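PDB 4ETM: Low molecular weight protein-tyrosine-phosphatase YfkJ from Bacillus subtilis, which dephosphorylates tyrosine-phosphorylated proteins as a low molecular weight protein tyrosine phosphatase and takes part in resistance to ethanol stress. Local coordinates for residues Q94-D97 with Y101-A104. Numbering follows the deposited sequence.
Sequences QDLD and YIIA
The peptide plane joining Asp95 to Leu96 is approached obliquely from one side by the CD1 methyl of Ile102, which lies 3.9 Å from Asp95 O and 3.6 Å from Leu96 CA. The same methyl meets the Leu96 side chain, with Ile102 CD1 3.7 Å from Leu96 CD2. Ile102 reaches this far because its outer arm is straight, CD1 lying anti to CA (chi2 -174°), and its CB points toward the helical turn. Leu96 starts out away from the strand, yet the CD2 branch comes back within reach of it, and the two aliphatic chains meet at a slant. In the low molecular weight phosphatase fold, a parallel four-stranded sheet flanked by helices, this contact sets the short helix 93-98 against the inner strand 101-104 that follows it. Helix 107-117 packs on both residues, Leu113 touching Ile102 and Ala117 touching Leu96, while Val24 of the adjoining strand 19-25 also meets Ile102. His124 ties the two segments together: its NE2 hydrogen bonds to Leu96 O and its backbone pairs with that of Ile102. The carboxylate of Asp95 turns off instead to the backbone N of Ser92 and a salt bridge with Arg89.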
loop_
_atom_site.group_PDB
_atom_site.type_symbol
_atom_site.label_atom_id
_atom_site.label_comp_id
_atom_site.label_asym_id
_atom_site.label_seq_id
_atom_site.Cartn_x
_atom_site.Cartn_y
_atom_site.Cartn_z
ATOM N N GLN A 94 -8.979 1.715 -16.220
ATOM C CA GLN A 94 -9.171 0.756 -17.308
ATOM C C GLN A 94 -8.078 -0.317 -17.354
ATOM O O GLN A 94 -8.320 -1.437 -17.801
ATOM C CB GLN A 94 -9.295 1.476 -18.656
ATOM C CG GLN A 94 -9.786 0.587 -19.793
ATOM C CD GLN A 94 -11.129 -0.059 -19.487
ATOM O OE1 GLN A 94 -12.060 0.605 -19.024
ATOM N NE2 GLN A 94 -11.231 -1.364 -19.732
ATOM N N ASP A 95 -6.882 0.023 -16.885
ATOM C CA ASP A 95 -5.798 -0.941 -16.800
ATOM C C ASP A 95 -6.162 -2.124 -15.899
ATOM O O ASP A 95 -5.719 -3.246 -16.132
ATOM C CB ASP A 95 -4.523 -0.280 -16.266
ATOM C CG ASP A 95 -3.850 0.627 -17.283
ATOM O OD1 ASP A 95 -3.650 0.202 -18.441
ATOM O OD2 ASP A 95 -3.498 1.764 -16.908
ATOM N N LEU A 96 -6.955 -1.864 -14.863
ATOM C CA LEU A 96 -7.349 -2.916 -13.932
ATOM C C LEU A 96 -8.099 -4.029 -14.665
ATOM O O LEU A 96 -7.842 -5.206 -14.442
ATOM C CB LEU A 96 -8.218 -2.349 -12.803
ATOM C CG LEU A 96 -7.611 -1.218 -11.973
ATOM C CD1 LEU A 96 -8.652 -0.644 -11.032
ATOM C CD2 LEU A 96 -6.414 -1.703 -11.202
ATOM N N ASP A 97 -9.001 -3.653 -15.555
ATOM C CA ASP A 97 -9.816 -4.638 -16.253
ATOM C C ASP A 97 -9.072 -5.241 -17.446
ATOM O O ASP A 97 -9.383 -6.346 -17.878
ATOM C CB ASP A 97 -11.130 -4.011 -16.718
ATOM C CG ASP A 97 -12.055 -3.651 -15.561
ATOM O OD1 ASP A 97 -11.953 -4.278 -14.481
ATOM O OD2 ASP A 97 -12.899 -2.743 -15.736
ATOM N N TYR A 101 -2.729 -9.860 -15.034
ATOM C CA TYR A 101 -1.931 -9.743 -13.815
ATOM C C TYR A 101 -1.525 -8.299 -13.634
ATOM O O TYR A 101 -1.056 -7.664 -14.572
ATOM C CB TYR A 101 -0.648 -10.567 -13.921
ATOM C CG TYR A 101 -0.874 -12.053 -13.937
ATOM C CD1 TYR A 101 -0.770 -12.797 -12.773
ATOM C CD2 TYR A 101 -1.167 -12.708 -15.114
ATOM C CE1 TYR A 101 -0.983 -14.168 -12.777
ATOM C CE2 TYR A 101 -1.379 -14.078 -15.131
ATOM C CZ TYR A 101 -1.277 -14.795 -13.958
ATOM O OH TYR A 101 -1.475 -16.159 -13.964
ATOM N N ILE A 102 -1.699 -7.771 -12.432
ATOM C CA ILE A 102 -1.100 -6.489 -12.121
ATOM C C ILE A 102 -0.072 -6.703 -11.024
ATOM O O ILE A 102 -0.416 -7.154 -9.938
ATOM C CB ILE A 102 -2.162 -5.457 -11.734
ATOM C CG1 ILE A 102 -3.172 -5.306 -12.887
ATOM C CG2 ILE A 102 -1.487 -4.145 -11.352
ATOM C CD1 ILE A 102 -4.183 -4.211 -12.701
ATOM N N ILE A 103 1.184 -6.377 -11.322
ATOM C CA ILE A 103 2.305 -6.731 -10.474
ATOM C C ILE A 103 2.957 -5.450 -9.948
ATOM O O ILE A 103 3.659 -4.753 -10.688
ATOM C CB ILE A 103 3.346 -7.568 -11.261
ATOM C CG1 ILE A 103 2.707 -8.830 -11.853
ATOM C CG2 ILE A 103 4.492 -7.959 -10.358
ATOM C CD1 ILE A 103 1.939 -9.669 -10.854
ATOM N N ALA A 104 2.691 -5.141 -8.678
ATOM C CA ALA A 104 3.204 -3.923 -8.022
ATOM C C ALA A 104 4.575 -4.136 -7.430
ATOM O O ALA A 104 4.905 -5.245 -7.044
ATOM C CB ALA A 104 2.260 -3.499 -6.939
#